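Local atomic coordinates of hypothetical protein TM_1646 (Thermotoga maritima MSB8, PDB entry 2P61), a protein that is of unknown function but belongs to the DUF327 family and folds almost wholly into long helices packed side by side. Residues D47-L52 and I90-Y95; E115-K120 and N146-N151; N65-S70 and A140-I145. One frame throughout, in Å; residues are numbered along the deposited sequence.

Contact 1: D47-L52 and I90-Y95; sequences DHFEKL and IEKKIY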
ATOM      1  N   ASP A  47     -16.421   9.569   6.728  1.00 88.10           N
ATOM      2  CA  ASP A  47     -15.602   9.236   7.891  1.00 86.54           C
ATOM      3  C   ASP A  47     -15.355   7.744   7.965  1.00 85.17           C
ATOM      4  O   ASP A  47     -14.256   7.287   8.286  1.00 85.35           O
ATOM      5  CB  ASP A  47     -16.249   9.694   9.194  1.00 86.69           C
ATOM      6  CG  ASP A  47     -16.618  11.156   9.179  1.00 88.94           C
ATOM      7  OD1 ASP A  47     -16.295  11.873   8.178  1.00 88.26           O
ATOM      8  OD2 ASP A  47     -17.265  11.574  10.171  1.00 91.42           O
ATOM      9  N   HIS A  48     -16.389   6.975   7.698  1.00 83.14           N
ATOM     10  CA  HIS A  48     -16.214   5.545   7.594  1.00 81.52           C
ATOM     11  C   HIS A  48     -15.092   5.180   6.619  1.00 80.51           C
ATOM     12  O   HIS A  48     -14.219   4.416   6.957  1.00 80.08           O
ATOM     13  CB  HIS A  48     -17.510   4.889   7.140  1.00 80.62           C
ATOM     14  CG  HIS A  48     -17.447   3.414   7.149  1.00 80.93           C
ATOM     15  ND1 HIS A  48     -17.185   2.692   8.301  1.00 83.54           N
ATOM     16  CD2 HIS A  48     -17.587   2.508   6.152  1.00 83.56           C
ATOM     17  CE1 HIS A  48     -17.162   1.400   8.012  1.00 84.82           C
ATOM     18  NE2 HIS A  48     -17.421   1.259   6.716  1.00 87.22           N
ATOM     19  N   PHE A  49     -15.123   5.742   5.416  1.00 79.73           N
ATOM     20  CA  PHE A  49     -14.230   5.334   4.368  1.00 79.22           C
ATOM     21  C   PHE A  49     -12.812   5.783   4.749  1.00 79.38           C
ATOM     22  O   PHE A  49     -11.886   5.015   4.620  1.00 78.85           O
ATOM     23  CB  PHE A  49     -14.694   5.880   3.009  1.00 79.25           C
ATOM     24  CG  PHE A  49     -13.729   5.610   1.886  1.00 79.72           C
ATOM     25  CD1 PHE A  49     -13.737   4.393   1.227  1.00 76.32           C
ATOM     26  CD2 PHE A  49     -12.794   6.577   1.507  1.00 81.14           C
ATOM     27  CE1 PHE A  49     -12.839   4.132   0.211  1.00 77.10           C
ATOM     28  CE2 PHE A  49     -11.861   6.314   0.479  1.00 82.37           C
ATOM     29  CZ  PHE A  49     -11.895   5.080  -0.175  1.00 78.48           C
ATOM     30  N   GLU A  50     -12.675   7.005   5.252  1.00 79.39           N
ATOM     31  CA  GLU A  50     -11.462   7.499   5.907  1.00 79.96           C
ATOM     32  C   GLU A  50     -10.812   6.624   7.014  1.00 79.66           C
ATOM     33  O   GLU A  50      -9.577   6.617   7.147  1.00 79.34           O
ATOM     34  CB  GLU A  50     -11.749   8.871   6.504  1.00 80.48           C
ATOM     35  CG  GLU A  50     -11.411  10.046   5.631  1.00 83.40           C
ATOM     36  CD  GLU A  50     -11.152   9.685   4.191  1.00 85.72           C
ATOM     37  OE1 GLU A  50      -9.972   9.710   3.785  1.00 83.48           O
ATOM     38  OE2 GLU A  50     -12.132   9.393   3.469  1.00 91.15           O
ATOM     39  N   LYS A  51     -11.626   5.934   7.811  1.00 79.14           N
ATOM     40  CA  LYS A  51     -11.124   4.995   8.845  1.00 79.40           C
ATOM     41  C   LYS A  51     -10.711   3.668   8.247  1.00 77.18           C
ATOM     42  O   LYS A  51      -9.737   3.022   8.697  1.00 76.48           O
ATOM     43  CB  LYS A  51     -12.150   4.752   9.980  1.00 80.21           C
ATOM     44  CG  LYS A  51     -12.149   3.301  10.550  1.00 81.62           C
ATOM     45  CD  LYS A  51     -12.610   3.224  12.042  1.00 83.07           C
ATOM     46  CE  LYS A  51     -13.004   1.767  12.552  1.00 85.44           C
ATOM     47  NZ  LYS A  51     -13.926   0.994  11.648  1.00 86.88           N
ATOM     48  N   LEU A  52     -11.473   3.255   7.241  1.00 75.37           N
ATOM     49  CA  LEU A  52     -11.082   2.111   6.454  1.00 73.41           C
ATOM     50  C   LEU A  52      -9.710   2.331   5.829  1.00 72.68           C
ATOM     51  O   LEU A  52      -8.865   1.469   5.906  1.00 71.74           O
ATOM     52  CB  LEU A  52     -12.090   1.818   5.376  1.00 72.53           C
ATOM     53  CG  LEU A  52     -13.154   0.758   5.591  1.00 72.40           C
ATOM     54  CD1 LEU A  52     -13.272   0.164   4.200  1.00 75.87           C
ATOM     55  CD2 LEU A  52     -12.850  -0.350   6.602  1.00 67.56           C
ATOM     56  N   ILE A  90      -7.675   3.863  -2.135  1.00 72.37           N
ATOM     57  CA  ILE A  90      -7.197   5.127  -2.727  1.00 72.65           C
ATOM     58  C   ILE A  90      -7.650   5.357  -4.176  1.00 75.17           C
ATOM     59  O   ILE A  90      -7.926   6.505  -4.516  1.00 75.13           O
ATOM     60  CB  ILE A  90      -5.630   5.307  -2.664  1.00 72.43           C
ATOM     61  CG1 ILE A  90      -5.230   6.789  -2.565  1.00 68.47           C
ATOM     62  CG2 ILE A  90      -4.930   4.619  -3.849  1.00 71.52           C
ATOM     63  CD1 ILE A  90      -5.172   7.330  -1.142  1.00 60.66           C
ATOM     64  N   GLU A  91      -7.714   4.318  -5.018  1.00 77.50           N
ATOM     65  CA  GLU A  91      -8.355   4.466  -6.326  1.00 81.57           C
ATOM     66  C   GLU A  91      -9.692   5.144  -6.147  1.00 83.61           C
ATOM     67  O   GLU A  91      -9.881   6.249  -6.679  1.00 83.98           O
ATOM     68  CB  GLU A  91      -8.623   3.134  -7.022  1.00 81.56           C
ATOM     69  CG  GLU A  91      -7.773   2.944  -8.257  1.00 88.37           C
ATOM     70  CD  GLU A  91      -8.423   2.050  -9.330  1.00 95.56           C
ATOM     71  OE1 GLU A  91      -9.680   2.112  -9.524  1.00 96.54           O
ATOM     72  OE2 GLU A  91      -7.641   1.316 -10.001  1.00 96.35           O
ATOM     73  N   LYS A  92     -10.599   4.484  -5.389  1.00 84.86           N
ATOM     74  CA  LYS A  92     -11.921   5.004  -5.109  1.00 86.16           C
ATOM     75  C   LYS A  92     -11.818   6.460  -4.732  1.00 86.95           C
ATOM     76  O   LYS A  92     -12.330   7.296  -5.420  1.00 88.15           O
ATOM     77  CB  LYS A  92     -12.664   4.187  -4.049  1.00 85.92           C
ATOM     78  CG  LYS A  92     -13.023   2.746  -4.483  1.00 86.12           C
ATOM     79  CD  LYS A  92     -14.132   2.122  -3.567  1.00 88.30           C
ATOM     80  CE  LYS A  92     -14.101   0.518  -3.512  1.00 90.55           C
ATOM     81  NZ  LYS A  92     -14.577  -0.129  -2.168  1.00 88.20           N
ATOM     82  N   LYS A  93     -11.098   6.800  -3.692  1.00 88.85           N
ATOM     83  CA  LYS A  93     -10.973   8.205  -3.352  1.00 90.95           C
ATOM     84  C   LYS A  93     -10.448   9.095  -4.502  1.00 92.77           C
ATOM     85  O   LYS A  93     -10.992  10.159  -4.756  1.00 93.77           O
ATOM     86  CB  LYS A  93     -10.138   8.414  -2.090  1.00 90.39           C
ATOM     87  CG  LYS A  93     -10.345   9.798  -1.548  1.00 92.42           C
ATOM     88  CD  LYS A  93      -9.293  10.273  -0.566  1.00 96.74           C
ATOM     89  CE  LYS A  93      -9.910  11.384   0.314  1.00 98.56           C
ATOM     90  NZ  LYS A  93      -9.423  11.361   1.745  1.00 97.85           N
ATOM     91  N   ILE A  94      -9.400   8.704  -5.207  1.00 94.52           N
ATOM     92  CA  ILE A  94      -8.887   9.632  -6.192  1.00 95.82           C
ATOM     93  C   ILE A  94      -9.840   9.805  -7.327  1.00 97.98           C
ATOM     94  O   ILE A  94     -10.025  10.927  -7.762  1.00 98.84           O
ATOM     95  CB  ILE A  94      -7.437   9.336  -6.626  1.00 95.57           C
ATOM     96  CG1 ILE A  94      -6.502   9.973  -5.622  1.00 93.67           C
ATOM     97  CG2 ILE A  94      -7.110   9.888  -8.039  1.00 95.45           C
ATOM     98  CD1 ILE A  94      -5.423   9.060  -5.160  1.00 94.92           C
ATOM     99  N   TYR A  95     -10.478   8.727  -7.783  1.00100.76           N
ATOM    100  CA  TYR A  95     -11.492   8.824  -8.864  1.00103.51           C
ATOM    101  C   TYR A  95     -12.704   9.604  -8.395  1.00105.23           C
ATOM    102  O   TYR A  95     -12.752  10.823  -8.603  1.00105.56           O
ATOM    103  CB  TYR A  95     -11.929   7.462  -9.417  1.00103.75           C
ATOM    104  CG  TYR A  95     -10.943   6.800 -10.340  1.00104.80           C
ATOM    105  CD1 TYR A  95      -9.996   7.543 -11.046  1.00106.29           C
ATOM    106  CD2 TYR A  95     -10.969   5.424 -10.536  1.00108.22           C
ATOM    107  CE1 TYR A  95      -9.073   6.936 -11.918  1.00106.34           C
ATOM    108  CE2 TYR A  95     -10.038   4.790 -11.416  1.00110.15           C
ATOM    109  CZ  TYR A  95      -9.099   5.570 -12.103  1.00107.36           C
ATOM    110  OH  TYR A  95      -8.193   4.972 -12.957  1.00106.81           O
TER
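Phe-49 reaches from helix 37-69 across to Lys-92 and Lys-93 of helix 73-95, and the contact divides into a firm apolar part and a looser charged one. The firm part is the far end of the phenyl ring. Its CG stands anti to the backbone N (chi1 174°), which throws the ring outward to the neighbouring helix. There CE2 lies 3.7 Å from CB of Lys-93, a methylene that comes in at the ring edge, close to the ring plane. The adjoining CZ is 4.0 Å from CB of Lys-92. The ring therefore rests on the first carbons of two successive lysines, close to the helix backbone, while their ammonium groups lie farther out. Lys-92, which touches the ring through CB, is the exposed residue and marks the solvent side. Leu-89, one turn earlier on the same helix, also touches Phe-49 and extends the apolar patch.

Beside the ring, Glu-50 and Lys-93 meet at about a right angle. A single salt bridge joins them: NZ of Lys-93 donates to OE1 of Glu-50 at 2.7 Å, arriving from above the carboxylate plane, 49° out of it. The second oxygen, OE2, stays 3.8 Å from that NZ, so the grip is one-pronged. With an alanine at this position in place of Glu-50, the Lys-93 ammonium would probably lose this partner and the end of its chain be free to turn.

Between the segments the axes approach to 11.3 Å, wide enough that large side chains must span the gap, and their directions differ by 138°. The arrangement is a surface contact between two roughly antiparallel helices of an all-helical fold, a phenylalanine spanning the gap and a salt bridge beside it.

Contact 2: E115-K120 and N146-N151; sequences EEVNEK and NGLILN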
ATOM      1  N   GLU A 115       2.144   1.610 -10.916  1.00 70.80           N
ATOM      2  CA  GLU A 115       3.164   0.976 -11.764  1.00 73.79           C
ATOM      3  C   GLU A 115       4.519   0.801 -11.029  1.00 72.42           C
ATOM      4  O   GLU A 115       5.127  -0.257 -11.130  1.00 72.18           O
ATOM      5  CB  GLU A 115       3.393   1.789 -13.041  1.00 73.51           C
ATOM      6  CG  GLU A 115       3.064   1.124 -14.368  1.00 79.04           C
ATOM      7  CD  GLU A 115       3.781   1.828 -15.625  1.00 80.74           C
ATOM      8  OE1 GLU A 115       4.977   2.250 -15.529  1.00 83.19           O
ATOM      9  OE2 GLU A 115       3.120   1.935 -16.717  1.00 90.14           O
ATOM     10  N   GLU A 116       4.987   1.825 -10.288  1.00 70.96           N
ATOM     11  CA  GLU A 116       6.247   1.694  -9.548  1.00 69.44           C
ATOM     12  C   GLU A 116       6.208   0.677  -8.419  1.00 68.09           C
ATOM     13  O   GLU A 116       7.177  -0.051  -8.213  1.00 69.01           O
ATOM     14  CB  GLU A 116       6.669   3.016  -8.963  1.00 69.65           C
ATOM     15  CG  GLU A 116       8.070   3.387  -9.313  1.00 73.49           C
ATOM     16  CD  GLU A 116       8.615   4.624  -8.562  1.00 80.35           C
ATOM     17  OE1 GLU A 116       9.777   4.464  -8.042  1.00 81.21           O
ATOM     18  OE2 GLU A 116       7.910   5.715  -8.502  1.00 78.49           O
ATOM     19  N   VAL A 117       5.107   0.650  -7.672  1.00 66.46           N
ATOM     20  CA  VAL A 117       4.952  -0.216  -6.518  1.00 65.09           C
ATOM     21  C   VAL A 117       5.036  -1.649  -6.983  1.00 66.83           C
ATOM     22  O   VAL A 117       5.755  -2.460  -6.389  1.00 67.07           O
ATOM     23  CB  VAL A 117       3.581  -0.016  -5.914  1.00 64.07           C
ATOM     24  CG1 VAL A 117       3.140  -1.231  -5.109  1.00 62.70           C
ATOM     25  CG2 VAL A 117       3.563   1.185  -5.075  1.00 62.06           C
ATOM     26  N   ASN A 118       4.279  -1.970  -8.053  1.00 67.35           N
ATOM     27  CA  ASN A 118       4.240  -3.314  -8.555  1.00 66.08           C
ATOM     28  C   ASN A 118       5.615  -3.664  -9.070  1.00 65.76           C
ATOM     29  O   ASN A 118       6.062  -4.755  -8.843  1.00 67.53           O
ATOM     30  CB  ASN A 118       3.138  -3.506  -9.618  1.00 66.94           C
ATOM     31  CG  ASN A 118       1.698  -3.209  -9.089  1.00 67.29           C
ATOM     32  OD1 ASN A 118       1.285  -3.657  -8.033  1.00 66.78           O
ATOM     33  ND2 ASN A 118       0.935  -2.457  -9.877  1.00 72.08           N
ATOM     34  N   GLU A 119       6.355  -2.780  -9.716  1.00 65.97           N
ATOM     35  CA  GLU A 119       7.706  -3.210 -10.136  1.00 66.77           C
ATOM     36  C   GLU A 119       8.520  -3.632  -8.920  1.00 65.89           C
ATOM     37  O   GLU A 119       9.291  -4.574  -9.002  1.00 65.25           O
ATOM     38  CB  GLU A 119       8.485  -2.127 -10.861  1.00 67.37           C
ATOM     39  CG  GLU A 119       8.338  -2.097 -12.355  1.00 77.44           C
ATOM     40  CD  GLU A 119       9.374  -2.996 -13.109  1.00 87.46           C
ATOM     41  OE1 GLU A 119      10.600  -2.595 -13.218  1.00 88.64           O
ATOM     42  OE2 GLU A 119       8.919  -4.085 -13.605  1.00 85.74           O
ATOM     43  N   LYS A 120       8.362  -2.916  -7.800  1.00 64.96           N
ATOM     44  CA  LYS A 120       9.269  -3.087  -6.687  1.00 65.21           C
ATOM     45  C   LYS A 120       8.852  -4.327  -5.965  1.00 64.36           C
ATOM     46  O   LYS A 120       9.686  -5.129  -5.575  1.00 64.33           O
ATOM     47  CB  LYS A 120       9.253  -1.882  -5.735  1.00 66.37           C
ATOM     48  CG  LYS A 120       9.357  -0.583  -6.426  1.00 67.87           C
ATOM     49  CD  LYS A 120      10.754  -0.149  -6.374  1.00 76.30           C
ATOM     50  CE  LYS A 120      11.528  -0.274  -7.714  1.00 80.80           C
ATOM     51  NZ  LYS A 120      12.871   0.440  -7.481  1.00 82.57           N
ATOM     52  N   ASN A 146       6.777   1.442   1.264  1.00 60.51           N
ATOM     53  CA  ASN A 146       6.016   2.329   2.167  1.00 59.48           C
ATOM     54  C   ASN A 146       6.096   3.809   1.728  1.00 60.27           C
ATOM     55  O   ASN A 146       5.123   4.536   1.784  1.00 61.57           O
ATOM     56  CB  ASN A 146       6.531   2.180   3.539  1.00 58.33           C
ATOM     57  CG  ASN A 146       6.371   0.759   4.051  1.00 59.06           C
ATOM     58  OD1 ASN A 146       5.988  -0.174   3.265  1.00 58.78           O
ATOM     59  ND2 ASN A 146       6.699   0.542   5.352  1.00 57.44           N
ATOM     60  N   GLY A 147       7.273   4.264   1.282  1.00 61.22           N
ATOM     61  CA  GLY A 147       7.455   5.685   1.073  1.00 59.93           C
ATOM     62  C   GLY A 147       6.399   5.995   0.084  1.00 59.34           C
ATOM     63  O   GLY A 147       5.663   6.914   0.274  1.00 60.72           O
ATOM     64  N   LEU A 148       6.277   5.140  -0.920  1.00 58.97           N
ATOM     65  CA  LEU A 148       5.392   5.376  -2.070  1.00 60.80           C
ATOM     66  C   LEU A 148       3.915   5.209  -1.743  1.00 61.83           C
ATOM     67  O   LEU A 148       3.048   5.806  -2.383  1.00 62.32           O
ATOM     68  CB  LEU A 148       5.709   4.426  -3.234  1.00 60.55           C
ATOM     69  CG  LEU A 148       7.125   4.460  -3.844  1.00 56.71           C
ATOM     70  CD1 LEU A 148       7.226   3.272  -4.810  1.00 53.79           C
ATOM     71  CD2 LEU A 148       7.313   5.735  -4.524  1.00 45.92           C
ATOM     72  N   ILE A 149       3.634   4.387  -0.747  1.00 62.67           N
ATOM     73  CA  ILE A 149       2.280   4.201  -0.404  1.00 62.96           C
ATOM     74  C   ILE A 149       1.823   5.400   0.327  1.00 65.00           C
ATOM     75  O   ILE A 149       0.736   5.851   0.049  1.00 68.47           O
ATOM     76  CB  ILE A 149       2.031   2.858   0.302  1.00 63.89           C
ATOM     77  CG1 ILE A 149       1.952   1.787  -0.793  1.00 61.27           C
ATOM     78  CG2 ILE A 149       0.769   2.924   1.254  1.00 58.80           C
ATOM     79  CD1 ILE A 149       2.518   0.519  -0.289  1.00 69.18           C
ATOM     80  N   LEU A 150       2.653   5.955   1.201  1.00 65.77           N
ATOM     81  CA  LEU A 150       2.362   7.209   1.917  1.00 66.13           C
ATOM     82  C   LEU A 150       2.295   8.463   1.019  1.00 67.88           C
ATOM     83  O   LEU A 150       1.537   9.378   1.306  1.00 68.78           O
ATOM     84  CB  LEU A 150       3.346   7.423   3.085  1.00 63.84           C
ATOM     85  CG  LEU A 150       3.321   6.442   4.256  1.00 61.24           C
ATOM     86  CD1 LEU A 150       4.575   6.594   5.020  1.00 56.96           C
ATOM     87  CD2 LEU A 150       2.077   6.602   5.215  1.00 61.14           C
ATOM     88  N   ASN A 151       3.072   8.561  -0.052  1.00 69.82           N
ATOM     89  CA  ASN A 151       2.731   9.631  -1.032  1.00 73.15           C
ATOM     90  C   ASN A 151       1.289   9.497  -1.471  1.00 73.75           C
ATOM     91  O   ASN A 151       0.513  10.422  -1.261  1.00 76.07           O
ATOM     92  CB  ASN A 151       3.585   9.598  -2.292  1.00 73.99           C
ATOM     93  CG  ASN A 151       5.064   9.770  -1.992  1.00 78.15           C
ATOM     94  OD1 ASN A 151       5.905   9.321  -2.777  1.00 83.71           O
ATOM     95  ND2 ASN A 151       5.401  10.442  -0.881  1.00 79.41           N
TER
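Leu-148 of helix 138-153 is the shared element here: of its partners on helix 105-129, Val-117 meets its CD1, and Glu-116 both of its methyls. The purely apolar part is the pair Val-117 and Leu-148, whose CG2 and CD1 lie 4.2 Å apart. These two residues also mark the nearest backbone approach, with CA of Val-117 7.2 Å from CA of Leu-148. The leucine takes its place because its CG is anti to the carbonyl carbon (chi1 -59°), which carries the fork towards the other helix. Inward from this pair, Ile-83 of helix 73-95 touches Val-117, so the valine is buried between two neighbours.

The second kind of contact is the aliphatic stem and head of an acidic residue laid against the same leucine. CB of Glu-116 is 4.2 Å from CD1 of Leu-148, and the chain, extended beyond CG, crosses the leucine at about a right angle. Its OE2 ends 4.0 Å from CD2 of Leu-148, a van der Waals approach rather than a polar bond, while the residue as a whole remains exposed.

A partly buried aliphatic pair, flanked by the stem of a charged residue, thus joins two antiparallel helices of the all-helical fold; segment 115-120 lies within a predicted coiled coil, 107-134, with which this packing is consistent.

Contact 3: N65-S70 and A140-I145; sequences NELVRS and ARIEEI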
ATOM      1  N   ASN A  65       6.836  -4.187   8.245  1.00 66.20           N
ATOM      2  CA  ASN A  65       7.697  -4.358   9.412  1.00 66.75           C
ATOM      3  C   ASN A  65       7.798  -5.830   9.810  1.00 68.13           C
ATOM      4  O   ASN A  65       8.934  -6.376   9.971  1.00 70.00           O
ATOM      5  CB  ASN A  65       7.377  -3.343  10.542  1.00 66.74           C
ATOM      6  CG  ASN A  65       8.060  -1.896  10.292  1.00 69.61           C
ATOM      7  OD1 ASN A  65       9.293  -1.783  10.061  1.00 75.66           O
ATOM      8  ND2 ASN A  65       7.276  -0.833  10.393  1.00 66.53           N
ATOM      9  N   GLU A  66       6.669  -6.544   9.863  1.00 68.05           N
ATOM     10  CA  GLU A  66       6.777  -8.000  10.128  1.00 68.96           C
ATOM     11  C   GLU A  66       7.497  -8.787   9.027  1.00 67.26           C
ATOM     12  O   GLU A  66       8.238  -9.732   9.298  1.00 68.63           O
ATOM     13  CB  GLU A  66       5.423  -8.618  10.344  1.00 70.01           C
ATOM     14  CG  GLU A  66       5.489  -9.977  11.072  1.00 76.64           C
ATOM     15  CD  GLU A  66       5.603  -9.843  12.591  1.00 79.37           C
ATOM     16  OE1 GLU A  66       5.066  -8.871  13.140  1.00 79.81           O
ATOM     17  OE2 GLU A  66       6.236 -10.702  13.218  1.00 80.06           O
ATOM     18  N   LEU A  67       7.311  -8.404   7.765  1.00 65.96           N
ATOM     19  CA  LEU A  67       7.995  -9.163   6.704  1.00 64.01           C
ATOM     20  C   LEU A  67       9.485  -9.077   7.027  1.00 64.83           C
ATOM     21  O   LEU A  67      10.147 -10.107   7.036  1.00 64.71           O
ATOM     22  CB  LEU A  67       7.654  -8.684   5.313  1.00 62.89           C
ATOM     23  CG  LEU A  67       8.422  -9.150   4.059  1.00 62.49           C
ATOM     24  CD1 LEU A  67       8.338 -10.696   3.746  1.00 47.07           C
ATOM     25  CD2 LEU A  67       7.957  -8.236   2.808  1.00 59.68           C
ATOM     26  N   VAL A  68       9.961  -7.875   7.404  1.00 64.99           N
ATOM     27  CA  VAL A  68      11.395  -7.588   7.713  1.00 64.85           C
ATOM     28  C   VAL A  68      12.011  -8.466   8.797  1.00 65.28           C
ATOM     29  O   VAL A  68      13.163  -8.820   8.688  1.00 65.98           O
ATOM     30  CB  VAL A  68      11.626  -6.057   8.037  1.00 64.48           C
ATOM     31  CG1 VAL A  68      13.084  -5.698   8.321  1.00 60.12           C
ATOM     32  CG2 VAL A  68      11.186  -5.247   6.860  1.00 64.47           C
ATOM     33  N   ARG A  69      11.223  -8.782   9.820  1.00 66.30           N
ATOM     34  CA  ARG A  69      11.567  -9.568  11.005  1.00 65.82           C
ATOM     35  C   ARG A  69      11.678 -11.029  10.638  1.00 68.61           C
ATOM     36  O   ARG A  69      12.628 -11.690  11.030  1.00 70.27           O
ATOM     37  CB  ARG A  69      10.507  -9.364  12.106  1.00 64.66           C
ATOM     38  CG  ARG A  69      10.355  -7.912  12.570  1.00 62.95           C
ATOM     39  CD  ARG A  69       9.605  -7.601  13.946  1.00 63.85           C
ATOM     40  NE  ARG A  69       9.864  -8.438  15.118  1.00 58.49           N
ATOM     41  CZ  ARG A  69      10.673  -8.147  16.175  1.00 57.50           C
ATOM     42  NH1 ARG A  69      11.429  -7.038  16.273  1.00 54.02           N
ATOM     43  NH2 ARG A  69      10.768  -9.034  17.154  1.00 51.70           N
ATOM     44  N   SER A  70      10.710 -11.568   9.905  1.00 71.30           N
ATOM     45  CA  SER A  70      10.913 -12.920   9.286  1.00 72.08           C
ATOM     46  C   SER A  70      10.389 -12.995   7.853  1.00 71.31           C
ATOM     47  O   SER A  70       9.162 -12.961   7.623  1.00 69.29           O
ATOM     48  CB  SER A  70      10.297 -14.052  10.156  1.00 73.80           C
ATOM     49  OG  SER A  70       8.907 -13.859  10.368  1.00 74.84           O
ATOM     50  N   ALA A 140      15.292  -1.860   3.537  1.00 60.92           N
ATOM     51  CA  ALA A 140      15.276  -0.640   2.680  1.00 60.77           C
ATOM     52  C   ALA A 140      14.332  -0.715   1.484  1.00 62.07           C
ATOM     53  O   ALA A 140      13.805   0.299   1.079  1.00 63.17           O
ATOM     54  CB  ALA A 140      16.625  -0.287   2.179  1.00 57.92           C
ATOM     55  N   ARG A 141      14.201  -1.886   0.867  1.00 62.80           N
ATOM     56  CA  ARG A 141      13.143  -2.159  -0.127  1.00 62.29           C
ATOM     57  C   ARG A 141      11.786  -1.865   0.462  1.00 63.36           C
ATOM     58  O   ARG A 141      10.934  -1.353  -0.239  1.00 63.68           O
ATOM     59  CB  ARG A 141      13.164  -3.625  -0.517  1.00 61.35           C
ATOM     60  CG  ARG A 141      14.308  -3.888  -1.408  1.00 59.73           C
ATOM     61  CD  ARG A 141      14.213  -5.232  -2.026  1.00 64.88           C
ATOM     62  NE  ARG A 141      15.404  -5.437  -2.834  1.00 64.34           N
ATOM     63  CZ  ARG A 141      15.482  -5.077  -4.094  1.00 61.91           C
ATOM     64  NH1 ARG A 141      14.415  -4.575  -4.722  1.00 59.06           N
ATOM     65  NH2 ARG A 141      16.617  -5.262  -4.719  1.00 64.40           N
ATOM     66  N   ILE A 142      11.595  -2.134   1.755  1.00 62.76           N
ATOM     67  CA  ILE A 142      10.320  -1.800   2.343  1.00 63.04           C
ATOM     68  C   ILE A 142      10.107  -0.300   2.775  1.00 64.42           C
ATOM     69  O   ILE A 142       9.007   0.232   2.645  1.00 66.17           O
ATOM     70  CB  ILE A 142      10.014  -2.813   3.434  1.00 62.68           C
ATOM     71  CG1 ILE A 142       9.704  -4.176   2.771  1.00 61.03           C
ATOM     72  CG2 ILE A 142       8.888  -2.371   4.312  1.00 60.24           C
ATOM     73  CD1 ILE A 142       9.855  -5.268   3.796  1.00 62.28           C
ATOM     74  N   GLU A 143      11.130   0.412   3.252  1.00 64.04           N
ATOM     75  CA  GLU A 143      10.941   1.798   3.502  1.00 62.72           C
ATOM     76  C   GLU A 143      10.544   2.458   2.194  1.00 63.13           C
ATOM     77  O   GLU A 143       9.623   3.299   2.128  1.00 64.41           O
ATOM     78  CB  GLU A 143      12.214   2.393   4.111  1.00 63.56           C
ATOM     79  CG  GLU A 143      12.219   2.066   5.601  1.00 65.08           C
ATOM     80  CD  GLU A 143      13.557   2.058   6.261  1.00 67.99           C
ATOM     81  OE1 GLU A 143      14.582   2.173   5.489  1.00 63.87           O
ATOM     82  OE2 GLU A 143      13.528   1.952   7.561  1.00 65.74           O
ATOM     83  N   GLU A 144      11.197   2.049   1.128  1.00 61.52           N
ATOM     84  CA  GLU A 144      10.943   2.638  -0.145  1.00 63.13           C
ATOM     85  C   GLU A 144       9.525   2.358  -0.642  1.00 63.28           C
ATOM     86  O   GLU A 144       8.878   3.297  -1.062  1.00 65.87           O
ATOM     87  CB  GLU A 144      12.050   2.261  -1.149  1.00 62.33           C
ATOM     88  CG  GLU A 144      11.624   2.163  -2.610  1.00 66.45           C
ATOM     89  CD  GLU A 144      12.841   1.996  -3.603  1.00 68.44           C
ATOM     90  OE1 GLU A 144      13.432   0.846  -3.737  1.00 68.41           O
ATOM     91  OE2 GLU A 144      13.143   3.034  -4.275  1.00 72.50           O
ATOM     92  N   ILE A 145       9.010   1.119  -0.586  1.00 61.81           N
ATOM     93  CA  ILE A 145       7.630   0.855  -0.995  1.00 59.83           C
ATOM     94  C   ILE A 145       6.581   1.549  -0.067  1.00 61.01           C
ATOM     95  O   ILE A 145       5.593   2.224  -0.566  1.00 61.29           O
ATOM     96  CB  ILE A 145       7.334  -0.675  -1.144  1.00 60.37           C
ATOM     97  CG1 ILE A 145       8.050  -1.314  -2.331  1.00 52.89           C
ATOM     98  CG2 ILE A 145       5.816  -0.986  -1.219  1.00 61.43           C
ATOM     99  CD1 ILE A 145       8.345  -2.742  -1.949  1.00 51.83           C
TER
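The last turn of helix 37-69, which leaves helical geometry at Ser-70, runs broadly opposite to segment 140-145, with CA of Val-68 8.0 Å from CA of Ile-142. Ser-70 N still bonds back to Glu-66 O at 3.1 Å, closing the final turn just as the chain departs.

Across the gap the contact converges on one methyl group. CD1 of Ile-142 is set between two successive side chains of the opposite helix, Leu-67 and Val-68, and both meet it with a branch methyl. The isoleucine can extend this far because CG1 is anti to the carbonyl carbon (chi1 -70°) and CD1 continues the chain in an extended form (chi2 161°). CD2 of Leu-67 lies 3.7 Å from CD1 of Ile-142, and the two side chains approach at a slant. On the Val-68 side, CG2 is 3.3 Å from that same CD1, the two side chains passing alongside each other in opposite directions. With CG1 of the valine anti to the backbone N (chi1 -178°), it is CG2 that faces the isoleucine. All the contacts are apolar, and both Leu-67 and Ile-142 are buried.

Three helices meet at the contact itself, 37-69, 73-95 and 138-153, and one turn on Ile-145 adds helix 105-129. Tyr-79 of helix 73-95 touches both Leu-67 and Ile-142, closing one flank, while Ile-145 packs onto Tyr-79 and Ile-83 on helix 73-95 and onto Lys-120 and Leu-124 of helix 105-129.

In the fold
From the N terminus, helix 37-69 supplies the opening segments of contacts 1 and 3. Residues 90-95 close contact 1 after the chain has turned back along helix 73-95, while contact 3 is still open, so the two loops cross. Contact 2 opens afterwards, at 115-120, in series with contact 1. Contact 3 then closes at 140-145 and contact 2 at 146-151, and these two also cross. They abut on helix 138-153, where CB of Lys-120 lies 3.7 Å from CG1 of Ile-145. Contacts 1 and 3 occupy opposite sides of the chain's centre; together the three tie all four helices into one bundle.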